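Local coordinates for beta-lactamase-like protein (Koribacter versatilis, PDB 6B9V) that acts as a metallo-beta-lactamase-fold diphosphatase of the PhnP family, cleaving reactive photoproducts of FAD, at residues I195-A200 and H226-H231; T177-I182 and D213-I218; I71-Y76 and I146-A151; H139-E144 and Y166-G171. All coordinates share one frame; numbering follows the deposited sequence.

Contact 1. Residues I195-A200 and H226-H231; sequences ILFLDA and HTYFTH. With MN (manganese (II) ion), chain C.
F197 and Y228 both place CG beside the backbone N and anti to the carbonyl carbon (chi1 -82° and -64°). As bridge partners they share a face of the sheet, and Y228 CB sits over the F197 ring, 3.8 Å from its centroid and nearly on the ring normal: a CH-pi contact. The rings are near parallel, at 27°, but offset, centroids 5.4 Å apart, with little stacking. On the face bearing L196, T227, L198 and F229, L198 CB lies 4.0 Å from F229 CD1. Beyond the strand end, A200 CB comes to 3.6 Å from F229 CG.

Five backbone hydrogen bonds join I195-A200 to H226-H231 in parallel register, from L196 N to H226 O at 3.0 Å through to A200 N to T230 O at 2.9 Å. The two strands are the outer legs of a beta-alpha-beta crossover whose helix, 212-222, covers the L198 face; strands 2-9 and 257-263 meet the F197 face.

H231 turns out of strand geometry, and its NE2 binds manganese at 2.2 Å, with D82, H83 and D178 completing the protein ligands. The D199 carboxylate, held by H209 and S210, has OD2 3.7 Å from H231 CB. This hydrogen-bonded strand pair, with largely apolar side chains on both faces, thus delivers a metal ligand at its C-terminal end, consistent with the metallo-beta-lactamase fold, where loops after the strands build the metal centre.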
loop_
_atom_site.group_PDB
_atom_site.type_symbol
_atom_site.label_atom_id
_atom_site.label_comp_id
_atom_site.label_asym_id
_atom_site.label_seq_id
_atom_site.Cartn_x
_atom_site.Cartn_y
_atom_site.Cartn_z
ATOM N N ILE A 195 7.199 15.916 23.963
ATOM C CA ILE A 195 7.180 14.708 23.142
ATOM C C ILE A 195 8.200 14.818 22.013
ATOM O O ILE A 195 8.196 15.794 21.251
ATOM C CB ILE A 195 5.790 14.457 22.522
ATOM C CG1 ILE A 195 4.750 14.194 23.609
ATOM C CG2 ILE A 195 5.832 13.272 21.561
ATOM C CD1 ILE A 195 3.371 14.031 23.053
ATOM N N LEU A 196 9.053 13.805 21.888
ATOM C CA LEU A 196 10.015 13.755 20.784
ATOM C C LEU A 196 10.035 12.378 20.112
ATOM O O LEU A 196 10.149 11.355 20.790
ATOM C CB LEU A 196 11.414 14.103 21.291
ATOM C CG LEU A 196 12.576 13.931 20.306
ATOM C CD1 LEU A 196 12.432 14.881 19.123
ATOM C CD2 LEU A 196 13.906 14.154 21.030
ATOM N N PHE A 197 9.907 12.348 18.790
ATOM C CA PHE A 197 10.102 11.099 18.050
ATOM C C PHE A 197 11.463 11.116 17.365
ATOM O O PHE A 197 11.824 12.107 16.744
ATOM C CB PHE A 197 8.995 10.879 17.011
ATOM C CG PHE A 197 7.729 10.282 17.591
ATOM C CD1 PHE A 197 6.920 11.034 18.424
ATOM C CD2 PHE A 197 7.354 8.976 17.289
ATOM C CE1 PHE A 197 5.761 10.492 18.974
ATOM C CE2 PHE A 197 6.197 8.418 17.837
ATOM C CZ PHE A 197 5.400 9.176 18.679
ATOM N N LEU A 198 12.212 10.025 17.506
ATOM C CA LEU A 198 13.476 9.827 16.799
ATOM C C LEU A 198 13.481 8.497 16.067
ATOM O O LEU A 198 12.907 7.526 16.533
ATOM C CB LEU A 198 14.676 9.848 17.761
ATOM C CG LEU A 198 14.887 11.111 18.596
ATOM C CD1 LEU A 198 16.064 10.891 19.576
ATOM C CD2 LEU A 198 15.155 12.309 17.698
ATOM N N ASP A 199 14.177 8.475 14.940
ATOM C CA ASP A 199 14.542 7.251 14.217
ATOM C C ASP A 199 15.344 6.293 15.116
ATOM O O ASP A 199 16.306 6.718 15.759
ATOM C CB ASP A 199 15.373 7.675 12.986
ATOM C CG ASP A 199 15.792 6.515 12.100
ATOM O OD1 ASP A 199 16.678 5.733 12.495
ATOM O OD2 ASP A 199 15.257 6.420 10.978
ATOM N N ALA A 200 14.950 5.020 15.193
ATOM C CA ALA A 200 15.862 3.988 15.724
ATOM C C ALA A 200 15.590 2.676 14.991
ATOM O O ALA A 200 14.609 1.971 15.270
ATOM C CB ALA A 200 15.715 3.823 17.257
ATOM N N HIS A 226 9.132 12.912 27.257
ATOM C CA HIS A 226 9.020 11.543 26.760
ATOM C C HIS A 226 9.569 11.449 25.347
ATOM O O HIS A 226 9.199 12.241 24.466
ATOM C CB HIS A 226 7.564 11.066 26.787
ATOM C CG HIS A 226 7.006 10.957 28.172
ATOM N ND1 HIS A 226 6.219 11.937 28.736
ATOM C CD2 HIS A 226 7.158 10.003 29.122
ATOM C CE1 HIS A 226 5.897 11.585 29.968
ATOM N NE2 HIS A 226 6.455 10.417 30.228
ATOM N N THR A 227 10.447 10.474 25.129
ATOM C CA THR A 227 11.020 10.266 23.809
ATOM C C THR A 227 10.533 8.906 23.281
ATOM O O THR A 227 10.537 7.912 24.008
ATOM C CB THR A 227 12.574 10.300 23.839
ATOM O OG1 THR A 227 13.034 11.551 24.380
ATOM C CG2 THR A 227 13.141 10.121 22.436
ATOM N N TYR A 228 10.106 8.881 22.027
ATOM C CA TYR A 228 9.646 7.657 21.387
ATOM C C TYR A 228 10.483 7.373 20.157
ATOM O O TYR A 228 10.798 8.287 19.395
ATOM C CB TYR A 228 8.168 7.778 20.985
ATOM C CG TYR A 228 7.283 7.943 22.182
ATOM C CD1 TYR A 228 6.982 9.203 22.675
ATOM C CD2 TYR A 228 6.796 6.839 22.851
ATOM C CE1 TYR A 228 6.196 9.354 23.787
ATOM C CE2 TYR A 228 5.999 6.984 23.973
ATOM C CZ TYR A 228 5.700 8.246 24.424
ATOM O OH TYR A 228 4.920 8.407 25.539
ATOM N N PHE A 229 10.826 6.109 19.943
ATOM C CA PHE A 229 11.573 5.745 18.751
ATOM C C PHE A 229 10.640 5.180 17.683
ATOM O O PHE A 229 9.653 4.492 17.993
ATOM C CB PHE A 229 12.665 4.725 19.063
ATOM C CG PHE A 229 13.772 5.248 19.957
ATOM C CD1 PHE A 229 14.043 6.608 20.049
ATOM C CD2 PHE A 229 14.540 4.368 20.700
ATOM C CE1 PHE A 229 15.080 7.082 20.873
ATOM C CE2 PHE A 229 15.577 4.831 21.528
ATOM C CZ PHE A 229 15.844 6.184 21.609
ATOM N N THR A 230 10.974 5.432 16.427
ATOM C CA THR A 230 10.123 4.938 15.331
ATOM C C THR A 230 11.014 4.486 14.171
ATOM O O THR A 230 12.246 4.510 14.292
ATOM C CB THR A 230 9.114 6.027 14.895
ATOM O OG1 THR A 230 8.168 5.489 13.957
ATOM C CG2 THR A 230 9.844 7.230 14.270
ATOM N N HIS A 231 10.398 4.061 13.066
ATOM C CA HIS A 231 11.096 3.485 11.900
ATOM C C HIS A 231 11.815 2.181 12.289
ATOM O O HIS A 231 12.871 1.848 11.767
ATOM C CB HIS A 231 12.085 4.481 11.287
ATOM C CG HIS A 231 12.233 4.335 9.803
ATOM N ND1 HIS A 231 12.845 3.248 9.222
ATOM C CD2 HIS A 231 11.832 5.132 8.785
ATOM C CE1 HIS A 231 12.825 3.384 7.905
ATOM N NE2 HIS A 231 12.199 4.508 7.615
HETATM MN MN MN C . 11.888 5.572 5.746
#

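Contact 2. Residues T177-I182 and D213-I218; sequences TDFSSI and DNSVSI. With MN (manganese (II) ion), chain D; MN (manganese (II) ion), chain C.
F179 meets I218 edge-on, its CE1 3.7 Å from I218 CD1 with that methyl near the ring plane, and this is where the contact is tight. The two side chains approach from opposite directions. F179 CG stands between its own backbone N and carbonyl carbon (chi1 66°), which carries the ring toward helix 212-222. I182 CD1 lies 3.7 Å above the plane of the same ring, displaced toward its rim, and also reaches I218 CG2 at 4.2 Å, so three apolar side chains close on one another. L198 and V158 touch the F179 ring from the neighbouring strands. S215, buried, belongs to this packed part; its OG bonds to S210 OG and probably to D199 O, the latter modelled unusually short.

The other side is loose and polar. S180 O and N214 ND2 stand 4.2 Å apart and are joined through a water, which donates to S180 O at 3.0 Å and accepts from N214 ND2 at 3.0 Å. N214 ND2 is also bonded to S210 OG. S180 and S181 pair together with I159 of strand 151-160, a classic beta bulge.

Two residues before the water-bridged carbonyl, D178 OD1 bridges both manganese ions, at 2.2 Å and 2.4 Å. The chemistry implies that the metal-bearing loop is packed on helix 212-222 by a small hydrophobic grip and a solvent link, while the metals themselves hold D178.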
loop_
_atom_site.group_PDB
_atom_site.type_symbol
_atom_site.label_atom_id
_atom_site.label_comp_id
_atom_site.label_asym_id
_atom_site.label_seq_id
_atom_site.Cartn_x
_atom_site.Cartn_y
_atom_site.Cartn_z
ATOM N N THR A 177 12.256 11.497 11.650
ATOM C CA THR A 177 12.490 10.120 11.216
ATOM C C THR A 177 13.543 10.101 10.116
ATOM O O THR A 177 13.871 11.155 9.560
ATOM C CB THR A 177 11.181 9.457 10.731
ATOM O OG1 THR A 177 11.435 8.081 10.417
ATOM C CG2 THR A 177 10.618 10.185 9.501
ATOM N N ASP A 178 14.080 8.911 9.816
ATOM C CA ASP A 178 15.014 8.735 8.700
ATOM C C ASP A 178 16.213 9.681 8.778
ATOM O O ASP A 178 16.470 10.464 7.856
ATOM C CB ASP A 178 14.304 8.930 7.354
ATOM C CG ASP A 178 13.278 7.828 7.055
ATOM O OD1 ASP A 178 13.494 7.026 6.119
ATOM O OD2 ASP A 178 12.267 7.777 7.763
ATOM N N PHE A 179 16.945 9.638 9.880
ATOM C CA PHE A 179 18.191 10.395 9.925
ATOM C C PHE A 179 19.303 9.504 10.408
ATOM O O PHE A 179 19.067 8.565 11.193
ATOM C CB PHE A 179 18.089 11.632 10.835
ATOM C CG PHE A 179 17.904 11.304 12.293
ATOM C CD1 PHE A 179 18.999 11.041 13.111
ATOM C CD2 PHE A 179 16.633 11.270 12.850
ATOM C CE1 PHE A 179 18.826 10.724 14.456
ATOM C CE2 PHE A 179 16.449 10.970 14.198
ATOM C CZ PHE A 179 17.547 10.678 14.999
ATOM N N SER A 180 20.501 9.817 9.935
ATOM C CA SER A 180 21.725 9.236 10.472
ATOM C C SER A 180 22.407 10.254 11.378
ATOM O O SER A 180 23.186 9.886 12.250
ATOM C CB SER A 180 22.657 8.781 9.347
ATOM O OG SER A 180 22.845 9.781 8.357
ATOM N N SER A 181 22.121 11.537 11.182
ATOM C CA SER A 181 22.664 12.551 12.098
ATOM C C SER A 181 21.820 13.824 12.100
ATOM O O SER A 181 21.022 14.073 11.180
ATOM C CB SER A 181 24.123 12.887 11.757
ATOM O OG SER A 181 24.247 13.527 10.497
ATOM N N ILE A 182 21.981 14.602 13.164
ATOM C CA ILE A 182 21.257 15.845 13.340
ATOM C C ILE A 182 22.257 16.967 13.561
ATOM O O ILE A 182 23.032 16.938 14.531
ATOM C CB ILE A 182 20.278 15.770 14.525
ATOM C CG1 ILE A 182 19.318 14.585 14.364
ATOM C CG2 ILE A 182 19.490 17.072 14.647
ATOM C CD1 ILE A 182 18.463 14.319 15.596
ATOM N N ASP A 213 21.351 2.723 20.260
ATOM C CA ASP A 213 22.282 3.341 21.201
ATOM C C ASP A 213 22.492 4.813 20.855
ATOM O O ASP A 213 22.527 5.688 21.736
ATOM C CB ASP A 213 23.620 2.589 21.208
ATOM C CG ASP A 213 24.578 3.112 22.258
ATOM O OD1 ASP A 213 24.429 2.729 23.438
ATOM O OD2 ASP A 213 25.481 3.901 21.902
ATOM N N ASN A 214 22.624 5.086 19.562
ATOM C CA ASN A 214 22.843 6.456 19.114
ATOM C C ASN A 214 21.660 7.356 19.442
ATOM O O ASN A 214 21.821 8.504 19.882
ATOM C CB ASN A 214 23.118 6.498 17.611
ATOM C CG ASN A 214 23.595 7.865 17.155
ATOM O OD1 ASN A 214 24.599 8.367 17.651
ATOM N ND2 ASN A 214 22.872 8.478 16.224
ATOM N N SER A 215 20.463 6.818 19.248
ATOM C CA SER A 215 19.255 7.597 19.460
ATOM C C SER A 215 18.978 7.766 20.943
ATOM O O SER A 215 18.422 8.776 21.356
ATOM C CB SER A 215 18.079 6.949 18.735
ATOM O OG SER A 215 18.233 7.187 17.341
ATOM N N VAL A 216 19.394 6.797 21.751
ATOM C CA VAL A 216 19.386 7.009 23.200
ATOM C C VAL A 216 20.331 8.161 23.604
ATOM O O VAL A 216 19.968 9.003 24.439
ATOM C CB VAL A 216 19.759 5.724 23.964
ATOM C CG1 VAL A 216 20.095 6.041 25.415
ATOM C CG2 VAL A 216 18.610 4.696 23.882
ATOM N N SER A 217 21.536 8.213 23.026
ATOM C CA SER A 217 22.450 9.331 23.317
ATOM C C SER A 217 21.880 10.704 22.945
ATOM O O SER A 217 21.988 11.688 23.715
ATOM C CB SER A 217 23.780 9.140 22.595
ATOM O OG SER A 217 24.524 8.134 23.234
ATOM N N ILE A 218 21.297 10.768 21.749
ATOM C CA ILE A 218 20.615 11.980 21.303
ATOM C C ILE A 218 19.479 12.336 22.264
ATOM O O ILE A 218 19.340 13.495 22.684
ATOM C CB ILE A 218 20.077 11.804 19.859
ATOM C CG1 ILE A 218 21.255 11.720 18.878
ATOM C CG2 ILE A 218 19.104 12.931 19.483
ATOM C CD1 ILE A 218 20.872 11.224 17.469
HETATM MN MN MN D . 14.168 7.409 3.841
HETATM MN MN MN C . 11.888 5.572 5.746
HETATM O O HOH W 1 24.130 10.869 14.893
#

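Contact 3. Residues I71-Y76 and I146-A151; sequences IDAIVY and IELFGA
F149 reaches across to D72 and A73 with the edge of its ring. From CB the chain turns so that CG lies beside the backbone N, anti to the carbonyl carbon (chi1 -43°), aiming the ring at the start of strand 73-75. At the ring's far end, CE2 comes within 3.6 Å of D72 CB and 4.0 Å of A73 CB, and CZ, the tip, meets D72 O at 3.4 Å and D72 CB at 3.5 Å. D72 O lies in the ring plane, so the carbonyl faces the ring's C-H rim instead of its pi cloud. The carboxylate of D72 is used elsewhere, OD2 accepting from L50 N.

L148, just before, splits its two methyls between partners: CD1 to V75 CG2 at 3.9 Å, CD2 to A73 CB at 4.1 Å. F149 and G150 are the middle residues of a type I' turn, closed by paired backbone bonds between L148 and A151.

The contact spans the two sheets of the sandwich. Strand 73-75 runs between 49-53 and 104-108 in one sheet, whereas strand 146-148 is the outermost strand of the other, beside 151-160; V51, Y107 and F153 pack round L148, and K49 touches F149.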
loop_
_atom_site.group_PDB
_atom_site.type_symbol
_atom_site.label_atom_id
_atom_site.label_comp_id
_atom_site.label_asym_id
_atom_site.label_seq_id
_atom_site.Cartn_x
_atom_site.Cartn_y
_atom_site.Cartn_z
ATOM N N ILE A 71 -8.751 15.071 5.556
ATOM C CA ILE A 71 -7.379 15.499 5.807
ATOM C C ILE A 71 -7.246 16.975 5.475
ATOM O O ILE A 71 -7.549 17.386 4.359
ATOM C CB ILE A 71 -6.362 14.710 4.970
ATOM C CG1 ILE A 71 -6.441 13.212 5.277
ATOM C CG2 ILE A 71 -4.946 15.255 5.218
ATOM C CD1 ILE A 71 -5.720 12.351 4.237
ATOM N N ASP A 72 -6.794 17.783 6.431
ATOM C CA ASP A 72 -6.708 19.215 6.170
ATOM C C ASP A 72 -5.397 19.642 5.530
ATOM O O ASP A 72 -5.350 20.632 4.803
ATOM C CB ASP A 72 -6.966 19.985 7.463
ATOM C CG ASP A 72 -8.376 19.741 7.988
ATOM O OD1 ASP A 72 -9.322 20.371 7.459
ATOM O OD2 ASP A 72 -8.542 18.881 8.885
ATOM N N ALA A 73 -4.332 18.909 5.808
ATOM C CA ALA A 73 -3.055 19.183 5.185
ATOM C C ALA A 73 -2.180 17.943 5.286
ATOM O O ALA A 73 -2.314 17.151 6.225
ATOM C CB ALA A 73 -2.375 20.399 5.848
ATOM N N ILE A 74 -1.305 17.766 4.300
ATOM C CA ILE A 74 -0.309 16.704 4.329
ATOM C C ILE A 74 1.081 17.321 4.262
ATOM O O ILE A 74 1.352 18.192 3.429
ATOM C CB ILE A 74 -0.500 15.710 3.161
ATOM C CG1 ILE A 74 -1.902 15.092 3.233
ATOM C CG2 ILE A 74 0.614 14.637 3.172
ATOM C CD1 ILE A 74 -2.276 14.226 2.061
ATOM N N VAL A 75 1.957 16.873 5.149
ATOM C CA VAL A 75 3.319 17.392 5.224
ATOM C C VAL A 75 4.310 16.245 5.006
ATOM O O VAL A 75 4.171 15.199 5.636
ATOM C CB VAL A 75 3.581 18.061 6.591
ATOM C CG1 VAL A 75 5.013 18.584 6.664
ATOM C CG2 VAL A 75 2.609 19.212 6.811
ATOM N N TYR A 76 5.295 16.434 4.126
ATOM C CA TYR A 76 6.271 15.379 3.843
ATOM C C TYR A 76 7.643 15.592 4.483
ATOM O O TYR A 76 8.190 16.700 4.442
ATOM C CB TYR A 76 6.456 15.226 2.327
ATOM C CG TYR A 76 5.269 14.536 1.685
ATOM C CD1 TYR A 76 4.218 15.276 1.157
ATOM C CD2 TYR A 76 5.193 13.154 1.633
ATOM C CE1 TYR A 76 3.113 14.649 0.577
ATOM C CE2 TYR A 76 4.100 12.517 1.068
ATOM C CZ TYR A 76 3.065 13.275 0.524
ATOM O OH TYR A 76 1.964 12.652 -0.043
ATOM N N ILE A 146 5.818 26.504 8.538
ATOM C CA ILE A 146 4.595 26.226 7.808
ATOM C C ILE A 146 3.403 26.626 8.657
ATOM O O ILE A 146 3.166 26.029 9.705
ATOM C CB ILE A 146 4.467 24.726 7.454
ATOM C CG1 ILE A 146 5.755 24.197 6.822
ATOM C CG2 ILE A 146 3.268 24.490 6.551
ATOM C CD1 ILE A 146 6.213 24.993 5.615
ATOM N N GLU A 147 2.653 27.623 8.198
ATOM C CA GLU A 147 1.471 28.083 8.913
ATOM C C GLU A 147 0.260 27.224 8.568
ATOM O O GLU A 147 -0.271 27.305 7.463
ATOM C CB GLU A 147 1.200 29.552 8.578
ATOM C CG GLU A 147 2.410 30.455 8.759
ATOM C CD GLU A 147 2.663 30.822 10.212
ATOM O OE1 GLU A 147 1.802 30.506 11.062
ATOM O OE2 GLU A 147 3.717 31.433 10.503
ATOM N N LEU A 148 -0.155 26.379 9.507
ATOM C CA LEU A 148 -1.278 25.483 9.282
ATOM C C LEU A 148 -2.393 25.707 10.292
ATOM O O LEU A 148 -2.298 25.287 11.452
ATOM C CB LEU A 148 -0.817 24.026 9.337
ATOM C CG LEU A 148 0.155 23.575 8.247
ATOM C CD1 LEU A 148 0.519 22.085 8.402
ATOM C CD2 LEU A 148 -0.426 23.850 6.870
ATOM N N PHE A 149 -3.443 26.379 9.840
ATOM C CA PHE A 149 -4.644 26.590 10.637
ATOM C C PHE A 149 -4.351 27.160 12.022
ATOM O O PHE A 149 -4.927 26.727 13.012
ATOM C CB PHE A 149 -5.411 25.273 10.741
ATOM C CG PHE A 149 -5.478 24.536 9.443
ATOM C CD1 PHE A 149 -6.324 24.964 8.434
ATOM C CD2 PHE A 149 -4.668 23.436 9.214
ATOM C CE1 PHE A 149 -6.373 24.297 7.227
ATOM C CE2 PHE A 149 -4.716 22.767 8.013
ATOM C CZ PHE A 149 -5.569 23.204 7.015
ATOM N N GLY A 150 -3.450 28.136 12.081
ATOM C CA GLY A 150 -3.116 28.782 13.336
ATOM C C GLY A 150 -1.861 28.233 14.003
ATOM O O GLY A 150 -1.277 28.884 14.859
ATOM N N ALA A 151 -1.437 27.035 13.620
ATOM C CA ALA A 151 -0.270 26.434 14.261
ATOM C C ALA A 151 0.966 26.591 13.384
ATOM O O ALA A 151 0.854 26.706 12.169
ATOM C CB ALA A 151 -0.524 24.977 14.561
#

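Contact 4. Residues H139-E144 and Y166-G171; sequences HRVHHE and YGYRFG
Y166 lies between V141 and H143, and the conformations of these three side chains define the contact. Y166 CG is beside the backbone N, opposite the carbonyl carbon, and the ring reaches out to the segment that follows strand 136-140. V141 extends CG1 anti to its own N (chi1 -178°), bringing this one methyl to 3.6 Å from Y166 CE2 and 3.9 Å from Y166 CD2; the two side chains run alongside one another, pointing opposite ways. CG1 also lies 4.3 Å from Y168 OH, whose bond goes to Y76 O.

H143 has CG beside its backbone N (chi1 -78°), which brings the imidazole back to the Y166 hydroxyl. The rings make an offset edge-to-face pair, the edge of Y166 toward the face of H143, with centroids 5.5 Å apart and planes at 76°. H143 ND1 stands 2.7 Å from Y166 OH, close to the plane of the phenol. H142 O also lies 3.7 Å from Y166 CE2.

Strand 136-140 is outermost in its sheet and bonded to 104-108, whereas strand 163-170 runs inside the second sheet between 151-160 and 173-176. P155 and P157 of 151-160 pack on Y166, P155 also touches V141, and Y107 meets V141 from the first sheet.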
loop_
_atom_site.group_PDB
_atom_site.type_symbol
_atom_site.label_atom_id
_atom_site.label_comp_id
_atom_site.label_asym_id
_atom_site.label_seq_id
_atom_site.Cartn_x
_atom_site.Cartn_y
_atom_site.Cartn_z
ATOM N N HIS A 139 2.595 22.789 -2.228
ATOM C CA HIS A 139 3.168 23.959 -1.583
ATOM C C HIS A 139 4.623 23.668 -1.181
ATOM O O HIS A 139 4.933 22.621 -0.576
ATOM C CB HIS A 139 2.353 24.360 -0.346
ATOM C CG HIS A 139 0.923 24.708 -0.635
ATOM N ND1 HIS A 139 0.479 26.009 -0.734
ATOM C CD2 HIS A 139 -0.164 23.925 -0.828
ATOM C CE1 HIS A 139 -0.820 26.013 -0.984
ATOM N NE2 HIS A 139 -1.234 24.760 -1.049
ATOM N N ARG A 140 5.511 24.601 -1.508
ATOM C CA ARG A 140 6.940 24.417 -1.263
ATOM C C ARG A 140 7.352 24.731 0.176
ATOM O O ARG A 140 7.037 25.789 0.714
ATOM C CB ARG A 140 7.755 25.283 -2.224
ATOM C CG ARG A 140 9.265 25.259 -1.980
ATOM C CD ARG A 140 9.895 23.964 -2.474
ATOM N NE ARG A 140 9.560 23.697 -3.870
ATOM C CZ ARG A 140 10.273 24.123 -4.908
ATOM N NH1 ARG A 140 11.369 24.843 -4.714
ATOM N NH2 ARG A 140 9.889 23.832 -6.140
ATOM N N VAL A 141 8.076 23.800 0.787
ATOM C CA VAL A 141 8.633 23.993 2.116
ATOM C C VAL A 141 10.120 24.337 2.034
ATOM O O VAL A 141 10.904 23.596 1.441
ATOM C CB VAL A 141 8.482 22.732 2.994
ATOM C CG1 VAL A 141 9.034 22.985 4.391
ATOM C CG2 VAL A 141 7.023 22.281 3.068
ATOM N N HIS A 142 10.509 25.461 2.625
ATOM C CA HIS A 142 11.916 25.700 2.887
ATOM C C HIS A 142 12.100 25.745 4.394
ATOM O O HIS A 142 11.393 25.055 5.124
ATOM C CB HIS A 142 12.410 26.986 2.226
ATOM C CG HIS A 142 13.863 26.951 1.868
ATOM N ND1 HIS A 142 14.808 27.746 2.489
ATOM C CD2 HIS A 142 14.543 26.204 0.966
ATOM C CE1 HIS A 142 15.997 27.496 1.978
ATOM N NE2 HIS A 142 15.865 26.563 1.049
ATOM N N HIS A 143 13.028 26.558 4.871
ATOM C CA HIS A 143 13.351 26.536 6.290
ATOM C C HIS A 143 12.372 27.352 7.136
ATOM O O HIS A 143 12.309 27.187 8.354
ATOM C CB HIS A 143 14.786 27.018 6.503
ATOM C CG HIS A 143 15.818 25.977 6.189
ATOM N ND1 HIS A 143 15.746 25.169 5.076
ATOM C CD2 HIS A 143 16.941 25.605 6.849
ATOM C CE1 HIS A 143 16.783 24.350 5.058
ATOM N NE2 HIS A 143 17.524 24.595 6.123
ATOM N N GLU A 144 11.595 28.215 6.495
ATOM C CA GLU A 144 10.592 28.997 7.213
ATOM C C GLU A 144 9.462 28.104 7.727
ATOM O O GLU A 144 9.195 27.045 7.160
ATOM C CB GLU A 144 10.031 30.099 6.312
ATOM C CG GLU A 144 11.094 30.959 5.641
ATOM C CD GLU A 144 11.332 32.253 6.387
ATOM O OE1 GLU A 144 10.809 32.385 7.515
ATOM O OE2 GLU A 144 12.038 33.135 5.852
ATOM N N TYR A 166 13.707 16.798 6.104
ATOM C CA TYR A 166 13.095 17.508 7.235
ATOM C C TYR A 166 12.442 16.608 8.270
ATOM O O TYR A 166 11.762 15.630 7.938
ATOM C CB TYR A 166 12.017 18.493 6.750
ATOM C CG TYR A 166 12.548 19.762 6.117
ATOM C CD1 TYR A 166 13.713 20.364 6.579
ATOM C CD2 TYR A 166 11.880 20.356 5.056
ATOM C CE1 TYR A 166 14.200 21.530 5.994
ATOM C CE2 TYR A 166 12.357 21.518 4.464
ATOM C CZ TYR A 166 13.516 22.100 4.939
ATOM O OH TYR A 166 13.986 23.254 4.348
ATOM N N GLY A 167 12.610 16.980 9.532
ATOM C CA GLY A 167 11.692 16.571 10.577
ATOM C C GLY A 167 10.889 17.822 10.890
ATOM O O GLY A 167 11.103 18.847 10.255
ATOM N N TYR A 168 9.964 17.761 11.843
ATOM C CA TYR A 168 9.176 18.954 12.158
ATOM C C TYR A 168 8.941 19.129 13.635
ATOM O O TYR A 168 8.714 18.165 14.339
ATOM C CB TYR A 168 7.818 18.910 11.437
ATOM C CG TYR A 168 7.968 18.901 9.938
ATOM C CD1 TYR A 168 8.034 17.706 9.230
ATOM C CD2 TYR A 168 8.082 20.095 9.233
ATOM C CE1 TYR A 168 8.195 17.703 7.842
ATOM C CE2 TYR A 168 8.240 20.105 7.865
ATOM C CZ TYR A 168 8.296 18.912 7.173
ATOM O OH TYR A 168 8.460 18.949 5.814
ATOM N N ARG A 169 8.982 20.378 14.094
ATOM C CA ARG A 169 8.595 20.671 15.457
ATOM C C ARG A 169 7.282 21.436 15.416
ATOM O O ARG A 169 7.111 22.353 14.621
ATOM C CB ARG A 169 9.657 21.494 16.196
ATOM C CG ARG A 169 9.216 21.896 17.595
ATOM C CD ARG A 169 10.295 22.629 18.366
ATOM N NE ARG A 169 9.836 22.948 19.721
ATOM C CZ ARG A 169 10.626 23.004 20.795
ATOM N NH1 ARG A 169 11.926 22.755 20.686
ATOM N NH2 ARG A 169 10.113 23.303 21.988
ATOM N N PHE A 170 6.357 21.063 16.282
ATOM C CA PHE A 170 5.068 21.726 16.337
ATOM C C PHE A 170 4.653 21.806 17.804
ATOM O O PHE A 170 4.425 20.780 18.454
ATOM C CB PHE A 170 4.031 20.989 15.469
ATOM C CG PHE A 170 4.194 19.481 15.453
ATOM C CD1 PHE A 170 5.128 18.874 14.624
ATOM C CD2 PHE A 170 3.377 18.670 16.232
ATOM C CE1 PHE A 170 5.284 17.494 14.605
ATOM C CE2 PHE A 170 3.521 17.284 16.207
ATOM C CZ PHE A 170 4.476 16.699 15.393
ATOM N N GLY A 171 4.607 23.030 18.328
ATOM C CA GLY A 171 4.327 23.243 19.741
ATOM C C GLY A 171 5.335 22.492 20.601
ATOM O O GLY A 171 6.544 22.585 20.375
#

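How the contacts relate
Contacts 1, 3 and 4 are largely buried, whereas contact 2 is only partly so. Contact 1 lies within one sheet and is held by backbone bonds; contacts 3 and 4 span the two sheets and rely on side chains. Contact 2 sets a loop against helix 212-222, which also connects the strands of contact 1. Contacts 1 and 2 touch, and both bind one manganese ion, through H231 and D178. Contacts 3 and 4 adjoin each other, V75 packing on the Y168 ring, and contact 3 lies across the chain's centre from contacts 1 and 2. Contact 3 is mainly apolar, its F149 at the surface, and contact 4 adds an exposed histidine beside a buried tyrosine; neither holds a metal ligand.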